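Local coordinates for protein AT-less polyketide synthase (Streptomyces platensis subsp. rosaceus, PDB 4QYR) that probably catalyses decarboxylative Claisen condensation of carrier-bound acyl chains, as a ketosynthase domain of the modular synthase in the isomigrastatin pathway, at residues A[37-45]-A[60-70]; A[548-556]-A[567-578]. All coordinates share one frame; numbering follows the deposited sequence.

Interaction 1 (A[37-45]-A[60-70]); sequences LIADYPGDR and FPKFAGRIEGV. With GOL (glycerol), chain B.
Arg-66 reaches across from segment 60-70 and takes hold of the backbone of segment 37-45 at Asp-40, a worked example of an arginine gripping a strand through a main-chain carbonyl, with the carboxylate of the same residue as a second, longer partner. Its CB and CG run beside the Arg-45 guanidinium, and CD lies over one face of that group, with Val-70 CG1 over the opposite face. A bend at chi3 (-87°) then turns the head toward Asp-40. NE donates to Asp-40 O at 2.7 Å, nearly in line with the C=O bond, and NH1 reaches the same oxygen at 3.0 Å; both bonds lie in the guanidinium plane, a side-on grip on one atom that fixes the rotation of the group. NH1 also forms a long salt bridge to Asp-40 OD1 (3.6 Å), the two planes 69° apart, and a water bridges the same pair. Pro-42 O sits above one guanidinium face, while NH2 makes a weak bond to O1 of a glycerol probably left from crystallisation.

Behind this grip, Ala-39 and Ala-64 form an antiparallel hydrogen-bonded pair, and Tyr-41 CD1 meets Ala-64 CB at 4.1 Å. The resulting two-stranded sheet, 39-40 with 63-64, lies in the N-terminal part of the ketosynthase fold: Phe-60 stacks on Phe-209 of helix 207-214, Tyr-41 OH bonds to Leu-203 O, and Arg-45 pairs with Glu-238.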
loop_
_atom_site.group_PDB
_atom_site.type_symbol
_atom_site.label_atom_id
_atom_site.label_comp_id
_atom_site.label_asym_id
_atom_site.label_seq_id
_atom_site.Cartn_x
_atom_site.Cartn_y
_atom_site.Cartn_z
ATOM N N LEU A 37 17.675 17.534 18.553
ATOM C CA LEU A 37 17.944 18.022 17.207
ATOM C C LEU A 37 16.799 18.792 16.597
ATOM O O LEU A 37 16.747 18.980 15.385
ATOM C CB LEU A 37 18.294 16.848 16.304
ATOM C CG LEU A 37 19.362 16.034 17.010
ATOM C CD1 LEU A 37 19.373 14.604 16.521
ATOM C CD2 LEU A 37 20.693 16.714 16.812
ATOM N N ILE A 38 15.861 19.219 17.422
ATOM C CA ILE A 38 14.759 19.992 16.885
ATOM C C ILE A 38 15.222 21.428 16.659
ATOM O O ILE A 38 15.936 22.006 17.483
ATOM C CB ILE A 38 13.520 19.916 17.802
ATOM C CG1 ILE A 38 12.752 18.624 17.512
ATOM C CG2 ILE A 38 12.602 21.091 17.596
ATOM C CD1 ILE A 38 12.965 17.542 18.551
ATOM N N ALA A 39 14.845 21.977 15.509
ATOM C CA ALA A 39 15.170 23.348 15.157
ATOM C C ALA A 39 13.913 24.164 14.834
ATOM O O ALA A 39 12.804 23.822 15.259
ATOM C CB ALA A 39 16.119 23.365 13.995
ATOM N N ASP A 40 14.091 25.240 14.071
ATOM C CA ASP A 40 12.993 26.136 13.720
ATOM C C ASP A 40 12.435 25.830 12.342
ATOM O O ASP A 40 13.153 25.346 11.473
ATOM C CB ASP A 40 13.469 27.590 13.762
ATOM C CG ASP A 40 14.605 27.869 12.776
ATOM O OD1 ASP A 40 15.788 27.617 13.123
ATOM O OD2 ASP A 40 14.308 28.347 11.655
ATOM N N TYR A 41 11.160 26.124 12.130
ATOM C CA TYR A 41 10.585 26.006 10.792
ATOM C C TYR A 41 10.131 27.384 10.328
ATOM O O TYR A 41 9.560 28.130 11.113
ATOM C CB TYR A 41 9.418 25.011 10.791
ATOM C CG TYR A 41 8.977 24.581 9.412
ATOM C CD1 TYR A 41 9.674 23.620 8.707
ATOM C CD2 TYR A 41 7.870 25.152 8.812
ATOM C CE1 TYR A 41 9.273 23.231 7.443
ATOM C CE2 TYR A 41 7.455 24.772 7.550
ATOM C CZ TYR A 41 8.153 23.809 6.868
ATOM O OH TYR A 41 7.724 23.429 5.607
ATOM N N PRO A 42 10.375 27.738 9.054
ATOM C CA PRO A 42 10.991 26.956 7.976
ATOM C C PRO A 42 12.510 27.029 7.867
ATOM O O PRO A 42 13.122 26.026 7.511
ATOM C CB PRO A 42 10.372 27.570 6.722
ATOM C CG PRO A 42 10.149 29.003 7.094
ATOM C CD PRO A 42 9.775 28.987 8.546
ATOM N N GLY A 43 13.106 28.187 8.138
ATOM C CA GLY A 43 14.507 28.393 7.833
ATOM C C GLY A 43 14.614 28.910 6.411
ATOM O O GLY A 43 13.621 29.394 5.851
ATOM N N ASP A 44 15.804 28.784 5.822
ATOM C CA ASP A 44 16.100 29.326 4.492
ATOM C C ASP A 44 15.426 28.546 3.357
ATOM O O ASP A 44 15.591 28.861 2.179
ATOM C CB ASP A 44 17.614 29.352 4.264
ATOM C CG ASP A 44 18.207 27.958 4.084
ATOM O OD1 ASP A 44 19.296 27.850 3.469
ATOM O OD2 ASP A 44 17.583 26.972 4.551
ATOM N N ARG A 45 14.681 27.520 3.737
ATOM C CA ARG A 45 13.968 26.640 2.824
ATOM C C ARG A 45 13.192 27.337 1.713
ATOM O O ARG A 45 13.249 26.912 0.566
ATOM C CB ARG A 45 13.014 25.776 3.643
ATOM C CG ARG A 45 12.180 24.821 2.855
ATOM C CD ARG A 45 11.768 23.666 3.752
ATOM N NE ARG A 45 12.934 22.910 4.199
ATOM C CZ ARG A 45 12.871 21.796 4.922
ATOM N NH1 ARG A 45 11.683 21.316 5.287
ATOM N NH2 ARG A 45 13.993 21.168 5.285
ATOM N N PHE A 60 0.376 27.442 13.618
ATOM C CA PHE A 60 1.137 26.439 14.384
ATOM C C PHE A 60 2.449 26.893 15.058
ATOM O O PHE A 60 3.088 27.820 14.582
ATOM C CB PHE A 60 1.458 25.263 13.452
ATOM C CG PHE A 60 2.402 25.609 12.337
ATOM C CD1 PHE A 60 3.692 25.116 12.329
ATOM C CD2 PHE A 60 2.006 26.445 11.306
ATOM C CE1 PHE A 60 4.563 25.430 11.301
ATOM C CE2 PHE A 60 2.871 26.767 10.280
ATOM C CZ PHE A 60 4.148 26.263 10.278
ATOM N N PRO A 61 2.854 26.224 16.163
ATOM C CA PRO A 61 4.168 26.396 16.798
ATOM C C PRO A 61 5.327 26.028 15.884
ATOM O O PRO A 61 5.429 24.903 15.393
ATOM C CB PRO A 61 4.110 25.444 17.996
ATOM C CG PRO A 61 3.087 24.470 17.649
ATOM C CD PRO A 61 2.044 25.258 16.916
ATOM N N LYS A 62 6.221 26.989 15.707
ATOM C CA LYS A 62 7.198 26.981 14.635
ATOM C C LYS A 62 8.412 26.092 14.844
ATOM O O LYS A 62 9.531 26.584 14.837
ATOM C CB LYS A 62 7.671 28.412 14.407
ATOM C CG LYS A 62 7.183 29.019 13.125
ATOM C CD LYS A 62 5.686 28.888 12.984
ATOM C CE LYS A 62 5.206 29.607 11.739
ATOM N NZ LYS A 62 3.802 30.064 11.888
ATOM N N PHE A 63 8.216 24.790 15.000
ATOM C CA PHE A 63 9.362 23.907 15.201
ATOM C C PHE A 63 9.324 22.707 14.295
ATOM O O PHE A 63 8.255 22.263 13.905
ATOM C CB PHE A 63 9.432 23.411 16.643
ATOM C CG PHE A 63 9.454 24.505 17.670
ATOM C CD1 PHE A 63 10.654 25.063 18.077
ATOM C CD2 PHE A 63 8.269 24.956 18.247
ATOM C CE1 PHE A 63 10.680 26.060 19.031
ATOM C CE2 PHE A 63 8.285 25.939 19.200
ATOM C CZ PHE A 63 9.503 26.500 19.593
ATOM N N ALA A 64 10.496 22.164 13.982
ATOM C CA ALA A 64 10.569 20.869 13.307
ATOM C C ALA A 64 11.958 20.280 13.425
ATOM O O ALA A 64 12.934 21.005 13.601
ATOM C CB ALA A 64 10.179 20.992 11.835
ATOM N N GLY A 65 12.036 18.958 13.349
ATOM C CA GLY A 65 13.296 18.307 13.080
ATOM C C GLY A 65 13.462 18.387 11.578
ATOM O O GLY A 65 12.611 17.907 10.835
ATOM N N ARG A 66 14.538 19.015 11.127
ATOM C CA ARG A 66 14.794 19.189 9.697
ATOM C C ARG A 66 16.045 18.475 9.225
ATOM O O ARG A 66 17.036 18.347 9.949
ATOM C CB ARG A 66 14.934 20.665 9.337
ATOM C CG ARG A 66 13.662 21.448 9.386
ATOM C CD ARG A 66 13.857 22.788 8.705
ATOM N NE ARG A 66 14.366 23.835 9.600
ATOM C CZ ARG A 66 15.609 24.319 9.579
ATOM N NH1 ARG A 66 15.957 25.286 10.419
ATOM N NH2 ARG A 66 16.504 23.847 8.717
ATOM N N ILE A 67 15.986 18.035 7.982
ATOM C CA ILE A 67 17.134 17.516 7.287
ATOM C C ILE A 67 17.799 18.669 6.548
ATOM O O ILE A 67 17.128 19.461 5.872
ATOM C CB ILE A 67 16.712 16.415 6.303
ATOM C CG1 ILE A 67 16.291 15.175 7.066
ATOM C CG2 ILE A 67 17.821 16.092 5.306
ATOM C CD1 ILE A 67 15.951 14.070 6.159
ATOM N N GLU A 68 19.110 18.795 6.670
ATOM C CA GLU A 68 19.767 19.832 5.904
ATOM C C GLU A 68 19.996 19.367 4.468
ATOM O O GLU A 68 20.389 18.215 4.230
ATOM C CB GLU A 68 21.080 20.243 6.555
ATOM C CG GLU A 68 21.124 21.732 6.865
ATOM C CD GLU A 68 20.702 22.598 5.671
ATOM O OE1 GLU A 68 21.153 22.321 4.534
ATOM O OE2 GLU A 68 19.912 23.552 5.869
ATOM N N GLY A 69 19.722 20.253 3.511
ATOM C CA GLY A 69 20.035 19.981 2.118
ATOM C C GLY A 69 18.961 19.196 1.405
ATOM O O GLY A 69 19.235 18.282 0.627
ATOM N N VAL A 70 17.727 19.579 1.686
ATOM C CA VAL A 70 16.523 18.947 1.170
ATOM C C VAL A 70 16.284 19.309 -0.299
ATOM O O VAL A 70 15.588 18.601 -1.035
ATOM C CB VAL A 70 15.307 19.366 2.065
ATOM C CG1 VAL A 70 14.158 19.926 1.255
ATOM C CG2 VAL A 70 14.882 18.216 2.977
HETATM C C1 GOL B . 16.810 23.043 5.148
HETATM O O1 GOL B . 15.555 23.067 5.797
HETATM C C2 GOL B . 16.751 23.828 3.837
HETATM O O2 GOL B . 17.868 24.686 3.740
HETATM C C3 GOL B . 16.772 22.869 2.656
HETATM O O3 GOL B . 18.074 22.346 2.532
HETATM O O HOH W 1 16.185 19.924 12.833
HETATM O O HOH W 2 17.981 27.562 10.783
#

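Interaction 2 (A[548-556]-A[567-578]); sequences EAEQAPEVT and VTALWCDGAPVD
Val-555 packs into an apolar patch made by segment 567-578, its two methyls dividing the work. With CG1 anti to the backbone N (chi1 -166°), that branch meets Val-567 CG1 at 3.6 Å and Val-577 CG2 at 4.0 Å, whereas CG2 rests on Ala-575 CB (3.7 Å) and Leu-570 CD1. The same leucine methyl lies against CG and the carboxylate carbon CD of Glu-554, the two side chains crossing at about a right angle. Pro-576 adds a second patch, its CD against Ala-552 CB and its CB and CG against the end of Glu-550.

Two hydrogen bonds set the register: Ala-552 N donates to Pro-576 O (3.1 Å, 166°), and Asp-578 N to Gln-551 OE1 (3.2 Å), tilted 21° from the amide carbonyl plane; OE1 also lies beside Asp-578 CB. Farther out, Ala-552 O accepts from N and OG1 of Thr-556, and a weak bond from Gln-551 NE2 to that OG1 steadies the amide from the helix start. A Schellman motif at Gly-574 ends helix 564-572, which rests Thr-568 and Trp-571 on strand 453-459.

Methyl packing thus joins two successive helices and their loops, with two hydrogen bonds between uncharged groups in the loops and the carboxylates of Glu-550 and Glu-554 at the rim.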
loop_
_atom_site.group_PDB
_atom_site.type_symbol
_atom_site.label_atom_id
_atom_site.label_comp_id
_atom_site.label_asym_id
_atom_site.label_seq_id
_atom_site.Cartn_x
_atom_site.Cartn_y
_atom_site.Cartn_z
ATOM N N GLU A 548 23.470 -11.105 -15.849
ATOM C CA GLU A 548 24.133 -12.253 -16.443
ATOM C C GLU A 548 25.628 -12.192 -16.187
ATOM O O GLU A 548 26.196 -11.112 -16.044
ATOM C CB GLU A 548 23.880 -12.314 -17.945
ATOM C CG GLU A 548 22.464 -11.971 -18.365
ATOM C CD GLU A 548 22.341 -11.817 -19.876
ATOM O OE1 GLU A 548 23.123 -11.033 -20.469
ATOM O OE2 GLU A 548 21.476 -12.498 -20.473
ATOM N N ALA A 549 26.264 -13.354 -16.138
ATOM C CA ALA A 549 27.699 -13.415 -15.924
ATOM C C ALA A 549 28.436 -13.498 -17.254
ATOM O O ALA A 549 28.539 -14.568 -17.849
ATOM C CB ALA A 549 28.047 -14.594 -15.048
ATOM N N GLU A 550 28.934 -12.364 -17.730
ATOM C CA GLU A 550 29.752 -12.366 -18.935
ATOM C C GLU A 550 31.182 -11.942 -18.613
ATOM O O GLU A 550 31.429 -11.195 -17.662
ATOM C CB GLU A 550 29.156 -11.453 -20.001
ATOM C CG GLU A 550 29.369 -9.980 -19.723
ATOM C CD GLU A 550 28.994 -9.114 -20.905
ATOM O OE1 GLU A 550 28.875 -9.660 -22.024
ATOM O OE2 GLU A 550 28.828 -7.890 -20.718
ATOM N N GLN A 551 32.130 -12.429 -19.401
ATOM C CA GLN A 551 33.520 -12.095 -19.156
ATOM C C GLN A 551 34.332 -12.093 -20.449
ATOM O O GLN A 551 34.430 -13.105 -21.156
ATOM C CB GLN A 551 34.128 -13.058 -18.135
ATOM C CG GLN A 551 35.644 -12.909 -17.971
ATOM C CD GLN A 551 36.171 -13.548 -16.696
ATOM O OE1 GLN A 551 35.600 -13.378 -15.614
ATOM N NE2 GLN A 551 37.258 -14.304 -16.821
ATOM N N ALA A 552 34.905 -10.930 -20.742
ATOM C CA ALA A 552 35.650 -10.700 -21.974
ATOM C C ALA A 552 36.763 -11.733 -22.173
ATOM O O ALA A 552 37.428 -12.125 -21.213
ATOM C CB ALA A 552 36.224 -9.283 -21.977
ATOM N N PRO A 553 36.964 -12.171 -23.428
ATOM C CA PRO A 553 37.869 -13.284 -23.717
ATOM C C PRO A 553 39.277 -13.025 -23.217
ATOM O O PRO A 553 39.929 -13.956 -22.737
ATOM C CB PRO A 553 37.834 -13.370 -25.245
ATOM C CG PRO A 553 37.391 -12.011 -25.694
ATOM C CD PRO A 553 36.419 -11.578 -24.662
ATOM N N GLU A 554 39.734 -11.778 -23.316
ATOM C CA GLU A 554 41.088 -11.450 -22.887
ATOM C C GLU A 554 41.202 -11.504 -21.370
ATOM O O GLU A 554 42.148 -12.086 -20.840
ATOM C CB GLU A 554 41.528 -10.074 -23.388
ATOM C CG GLU A 554 43.017 -9.831 -23.127
ATOM C CD GLU A 554 43.533 -8.500 -23.650
ATOM O OE1 GLU A 554 42.815 -7.825 -24.419
ATOM O OE2 GLU A 554 44.676 -8.137 -23.295
ATOM N N VAL A 555 40.241 -10.899 -20.676
ATOM C CA VAL A 555 40.218 -10.943 -19.218
ATOM C C VAL A 555 40.258 -12.388 -18.727
ATOM O O VAL A 555 40.914 -12.688 -17.733
ATOM C CB VAL A 555 38.958 -10.235 -18.624
ATOM C CG1 VAL A 555 39.133 -10.002 -17.137
ATOM C CG2 VAL A 555 38.715 -8.906 -19.309
ATOM N N THR A 556 39.569 -13.275 -19.446
ATOM C CA THR A 556 39.414 -14.671 -19.034
ATOM C C THR A 556 40.741 -15.378 -18.875
ATOM O O THR A 556 40.919 -16.194 -17.962
ATOM C CB THR A 556 38.546 -15.460 -20.031
ATOM O OG1 THR A 556 37.281 -14.807 -20.200
ATOM C CG2 THR A 556 38.323 -16.885 -19.541
ATOM N N VAL A 567 43.958 -7.176 -15.914
ATOM C CA VAL A 567 42.511 -7.265 -15.741
ATOM C C VAL A 567 41.980 -5.914 -15.312
ATOM O O VAL A 567 41.120 -5.338 -15.978
ATOM C CB VAL A 567 42.107 -8.310 -14.691
ATOM C CG1 VAL A 567 40.617 -8.212 -14.403
ATOM C CG2 VAL A 567 42.502 -9.713 -15.151
ATOM N N THR A 568 42.525 -5.420 -14.201
ATOM C CA THR A 568 42.213 -4.092 -13.662
ATOM C C THR A 568 42.201 -2.985 -14.729
ATOM O O THR A 568 41.237 -2.222 -14.822
ATOM C CB THR A 568 43.217 -3.720 -12.526
ATOM O OG1 THR A 568 42.669 -4.088 -11.251
ATOM C CG2 THR A 568 43.547 -2.238 -12.526
ATOM N N ALA A 569 43.249 -2.924 -15.548
ATOM C CA ALA A 569 43.352 -1.889 -16.572
ATOM C C ALA A 569 42.374 -2.138 -17.727
ATOM O O ALA A 569 41.892 -1.190 -18.343
ATOM C CB ALA A 569 44.779 -1.797 -17.091
ATOM N N LEU A 570 42.080 -3.403 -18.021
ATOM C CA LEU A 570 41.056 -3.727 -19.013
ATOM C C LEU A 570 39.682 -3.305 -18.512
ATOM O O LEU A 570 38.884 -2.717 -19.251
ATOM C CB LEU A 570 41.049 -5.220 -19.336
ATOM C CG LEU A 570 42.169 -5.740 -20.236
ATOM C CD1 LEU A 570 42.103 -7.258 -20.337
ATOM C CD2 LEU A 570 42.110 -5.098 -21.614
ATOM N N TRP A 571 39.415 -3.604 -17.244
ATOM C CA TRP A 571 38.146 -3.268 -16.632
ATOM C C TRP A 571 37.896 -1.768 -16.684
ATOM O O TRP A 571 36.749 -1.326 -16.694
ATOM C CB TRP A 571 38.099 -3.770 -15.183
ATOM C CG TRP A 571 36.868 -3.352 -14.435
ATOM C CD1 TRP A 571 35.648 -3.944 -14.480
ATOM C CD2 TRP A 571 36.743 -2.244 -13.538
ATOM N NE1 TRP A 571 34.764 -3.279 -13.669
ATOM C CE2 TRP A 571 35.414 -2.227 -13.079
ATOM C CE3 TRP A 571 37.625 -1.261 -13.079
ATOM C CZ2 TRP A 571 34.948 -1.268 -12.179
ATOM C CZ3 TRP A 571 37.156 -0.302 -12.183
ATOM C CH2 TRP A 571 35.833 -0.311 -11.753
ATOM N N CYS A 572 38.969 -0.982 -16.729
ATOM C CA CYS A 572 38.840 0.481 -16.741
ATOM C C CYS A 572 38.360 1.055 -18.077
ATOM O O CYS A 572 37.655 2.067 -18.107
ATOM C CB CYS A 572 40.171 1.129 -16.354
ATOM S SG CYS A 572 40.589 0.912 -14.613
ATOM N N ASP A 573 38.743 0.415 -19.176
ATOM C CA ASP A 573 38.268 0.852 -20.482
ATOM C C ASP A 573 37.059 0.036 -20.933
ATOM O O ASP A 573 36.683 0.059 -22.108
ATOM C CB ASP A 573 39.392 0.786 -21.511
ATOM C CG ASP A 573 40.486 1.800 -21.230
ATOM O OD1 ASP A 573 40.151 3.001 -21.124
ATOM O OD2 ASP A 573 41.670 1.404 -21.123
ATOM N N GLY A 574 36.456 -0.680 -19.985
ATOM C CA GLY A 574 35.141 -1.261 -20.188
ATOM C C GLY A 574 35.050 -2.765 -20.363
ATOM O O GLY A 574 34.016 -3.269 -20.804
ATOM N N ALA A 575 36.111 -3.488 -20.019
ATOM C CA ALA A 575 36.100 -4.938 -20.180
ATOM C C ALA A 575 35.228 -5.579 -19.113
ATOM O O ALA A 575 35.432 -5.341 -17.927
ATOM C CB ALA A 575 37.508 -5.497 -20.122
ATOM N N PRO A 576 34.236 -6.382 -19.529
ATOM C CA PRO A 576 33.369 -7.036 -18.541
ATOM C C PRO A 576 34.114 -8.106 -17.746
ATOM O O PRO A 576 34.830 -8.924 -18.322
ATOM C CB PRO A 576 32.260 -7.659 -19.399
ATOM C CG PRO A 576 32.271 -6.865 -20.662
ATOM C CD PRO A 576 33.715 -6.532 -20.897
ATOM N N VAL A 577 33.940 -8.077 -16.430
ATOM C CA VAL A 577 34.612 -8.999 -15.531
ATOM C C VAL A 577 33.580 -9.750 -14.680
ATOM O O VAL A 577 32.519 -9.209 -14.348
ATOM C CB VAL A 577 35.614 -8.250 -14.622
ATOM C CG1 VAL A 577 36.383 -9.215 -13.751
ATOM C CG2 VAL A 577 36.585 -7.426 -15.460
ATOM N N ASP A 578 33.883 -11.000 -14.350
ATOM C CA ASP A 578 32.992 -11.823 -13.547
ATOM C C ASP A 578 33.604 -12.019 -12.171
ATOM O O ASP A 578 34.105 -13.095 -11.852
ATOM C CB ASP A 578 32.748 -13.168 -14.238
ATOM C CG ASP A 578 31.704 -14.023 -13.536
ATOM O OD1 ASP A 578 31.447 -13.841 -12.321
ATOM O OD2 ASP A 578 31.142 -14.903 -14.217
#

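Taken together, interactions 1 and 2 illustrate how contacts in different places of one fold can differ in chemistry. Their centres are 48 Å apart, on opposite sides of the chain's centre, and they share no secondary-structure element. Interaction 1, partly buried in the N-terminal ketosynthase region, joins two short strands and adds a guanidinium, a long salt bridge and bridging waters to its backbone pairing. Interaction 2 is a surface contact late in the chain, joining two successive helices and their flanking loops; there the fit is mainly aliphatic, with two neutral hydrogen bonds across it. Although nearer the surface, the latter is the less ionic of the two.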